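Local atomic coordinates of encapsidation protein (Lactococcus phage asccphi28, PDB entry 7JQP), a protein that probably acts as the ATPase of the phage DNA packaging motor, using ATP hydrolysis to drive the viral genome into the capsid. Residues I120-A125 with N135-V140. Sequence-based numbering, arbitrary orientation.
Sequences IVYFIA and NNYPDV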
loop_
_atom_site.group_PDB
_atom_site.type_symbol
_atom_site.label_atom_id
_atom_site.label_comp_id
_atom_site.label_asym_id
_atom_site.label_seq_id
_atom_site.Cartn_x
_atom_site.Cartn_y
_atom_site.Cartn_z
ATOM N N ILE A 120 14.916 -16.504 -19.444
ATOM C CA ILE A 120 14.096 -17.125 -20.474
ATOM C C ILE A 120 12.655 -16.641 -20.453
ATOM O O ILE A 120 11.945 -16.821 -21.455
ATOM C CB ILE A 120 14.134 -18.664 -20.359
ATOM C CG1 ILE A 120 13.830 -19.091 -18.920
ATOM C CG2 ILE A 120 15.487 -19.195 -20.811
ATOM C CD1 ILE A 120 13.360 -20.526 -18.794
ATOM N N VAL A 121 12.188 -16.037 -19.365
ATOM C CA VAL A 121 10.830 -15.513 -19.285
ATOM C C VAL A 121 10.863 -14.133 -18.648
ATOM O O VAL A 121 11.547 -13.913 -17.643
ATOM C CB VAL A 121 9.903 -16.460 -18.496
ATOM C CG1 VAL A 121 8.486 -15.910 -18.465
ATOM C CG2 VAL A 121 9.913 -17.850 -19.123
ATOM N N TYR A 122 10.125 -13.203 -19.250
ATOM C CA TYR A 122 9.937 -11.859 -18.730
ATOM C C TYR A 122 8.462 -11.683 -18.391
ATOM O O TYR A 122 7.589 -12.086 -19.166
ATOM C CB TYR A 122 10.316 -10.760 -19.734
ATOM C CG TYR A 122 11.761 -10.666 -20.165
ATOM C CD1 TYR A 122 12.266 -11.491 -21.157
ATOM C CD2 TYR A 122 12.605 -9.701 -19.623
ATOM C CE1 TYR A 122 13.581 -11.388 -21.570
ATOM C CE2 TYR A 122 13.919 -9.590 -20.031
ATOM C CZ TYR A 122 14.402 -10.434 -21.006
ATOM O OH TYR A 122 15.712 -10.323 -21.415
ATOM N N PHE A 123 8.181 -11.082 -17.242
ATOM C CA PHE A 123 6.821 -10.760 -16.835
ATOM C C PHE A 123 6.613 -9.258 -16.964
ATOM O O PHE A 123 7.376 -8.468 -16.400
ATOM C CB PHE A 123 6.563 -11.244 -15.407
ATOM C CG PHE A 123 6.613 -12.746 -15.268
ATOM C CD1 PHE A 123 5.494 -13.519 -15.530
ATOM C CD2 PHE A 123 7.787 -13.382 -14.898
ATOM C CE1 PHE A 123 5.542 -14.896 -15.413
ATOM C CE2 PHE A 123 7.839 -14.759 -14.780
ATOM C CZ PHE A 123 6.714 -15.517 -15.040
ATOM N N ILE A 124 5.588 -8.875 -17.728
ATOM C CA ILE A 124 5.288 -7.484 -18.036
ATOM C C ILE A 124 3.798 -7.240 -17.881
ATOM O O ILE A 124 2.971 -8.113 -18.155
ATOM C CB ILE A 124 5.697 -7.109 -19.477
ATOM C CG1 ILE A 124 7.129 -7.514 -19.772
ATOM C CG2 ILE A 124 5.436 -5.629 -19.755
ATOM C CD1 ILE A 124 7.446 -7.382 -21.227
ATOM N N ALA A 125 3.458 -6.013 -17.507
ATOM C CA ALA A 125 2.076 -5.593 -17.346
ATOM C C ALA A 125 1.773 -4.503 -18.362
ATOM O O ALA A 125 2.533 -3.537 -18.491
ATOM C CB ALA A 125 1.822 -5.086 -15.924
ATOM N N ASN A 135 12.842 0.042 -23.310
ATOM C CA ASN A 135 13.456 -1.171 -22.784
ATOM C C ASN A 135 13.950 -2.063 -23.918
ATOM O O ASN A 135 13.435 -2.029 -25.039
ATOM C CB ASN A 135 12.462 -1.933 -21.904
ATOM C CG ASN A 135 12.405 -1.390 -20.488
ATOM O OD1 ASN A 135 12.948 -0.325 -20.202
ATOM N ND2 ASN A 135 11.743 -2.118 -19.596
ATOM N N ASN A 136 14.966 -2.868 -23.612
ATOM C CA ASN A 136 15.585 -3.773 -24.570
ATOM C C ASN A 136 15.379 -5.216 -24.127
ATOM O O ASN A 136 15.679 -5.568 -22.981
ATOM C CB ASN A 136 17.082 -3.475 -24.721
ATOM C CG ASN A 136 17.353 -2.261 -25.591
ATOM O OD1 ASN A 136 16.729 -2.082 -26.636
ATOM N ND2 ASN A 136 18.287 -1.419 -25.161
ATOM N N TYR A 137 14.875 -6.042 -25.041
ATOM C CA TYR A 137 14.678 -7.479 -24.834
ATOM C C TYR A 137 15.391 -8.223 -25.955
ATOM O O TYR A 137 14.835 -8.367 -27.058
ATOM C CB TYR A 137 13.197 -7.843 -24.801
ATOM C CG TYR A 137 12.410 -7.049 -23.788
ATOM C CD1 TYR A 137 12.363 -7.438 -22.456
ATOM C CD2 TYR A 137 11.714 -5.909 -24.164
ATOM C CE1 TYR A 137 11.642 -6.715 -21.527
ATOM C CE2 TYR A 137 10.990 -5.180 -23.242
ATOM C CZ TYR A 137 10.958 -5.587 -21.924
ATOM O OH TYR A 137 10.239 -4.865 -20.999
ATOM N N PRO A 138 16.622 -8.696 -25.737
ATOM C CA PRO A 138 17.453 -9.098 -26.888
ATOM C C PRO A 138 16.870 -10.188 -27.780
ATOM O O PRO A 138 16.781 -9.976 -28.998
ATOM C CB PRO A 138 18.767 -9.547 -26.218
ATOM C CG PRO A 138 18.790 -8.828 -24.901
ATOM C CD PRO A 138 17.355 -8.782 -24.460
ATOM N N ASP A 139 16.516 -11.355 -27.246
ATOM C CA ASP A 139 16.191 -12.516 -28.085
ATOM C C ASP A 139 14.825 -13.118 -27.763
ATOM O O ASP A 139 14.695 -14.320 -27.505
ATOM C CB ASP A 139 17.295 -13.568 -27.997
ATOM C CG ASP A 139 18.655 -13.014 -28.394
ATOM O OD1 ASP A 139 18.707 -12.133 -29.282
ATOM O OD2 ASP A 139 19.672 -13.459 -27.824
ATOM N N VAL A 140 13.787 -12.287 -27.703
ATOM C CA VAL A 140 12.435 -12.769 -27.415
ATOM C C VAL A 140 11.810 -13.347 -28.683
ATOM O O VAL A 140 11.699 -12.658 -29.701
ATOM C CB VAL A 140 11.568 -11.640 -26.839
ATOM C CG1 VAL A 140 10.209 -12.172 -26.413
ATOM C CG2 VAL A 140 12.279 -10.975 -25.681
#
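A T-shaped tyrosine pair, Y122 with Y137, joins strand 118-125 of the ASCE ATPase sheet to the loop that leads into strand 140-145. The edge of Y137 points at one face of Y122. The ring planes stand at 90° and the centroids are 5.0 Å apart. CD1 of Y137 does most of the touching. It lies over the Y122 ring, offset toward the rim, 3.6 Å from Y122 CE2. CE1 of Y137 follows at 3.7 Å from Y122 CD2. The CB of Y122 points toward the loop. Its CG is anti to the carbonyl carbon (chi1 -64°), and from there the ring presents a face to Y137.

Two smaller contacts extend the pair along the loop. The Y122 hydroxyl reaches the ring of P138, with OH 3.8 Å from P138 CD. V140 CG2 meets the Y122 ring obliquely, 4.3 Å from Y122 CE1.

I124, two residues along the strand, meets the far end of Y137. Its CD1 lies 4.0 Å from Y137 CZ and meets the ring obliquely. The hydroxyl there also accepts a weak hydrogen bond within the loop, N135 ND2 to Y137 OH at 3.4 Å. No hydrogen bond crosses between the segments, so the contact rests on side-chain packing.

Y122 itself takes part in a subunit interface: N68 of a neighbouring subunit packs on Y122 and P138, and the E63 backbone oxygen of that subunit accepts a hydrogen bond from N135 ND2, the same nitrogen that makes the weak bond to Y137 OH. Strand 50-55 lies between strands 118-125 and 140-145 in the sheet, and its V52 touches both I124 and V140. I175 of helix 164-175 packs on I124, Y137 and V140.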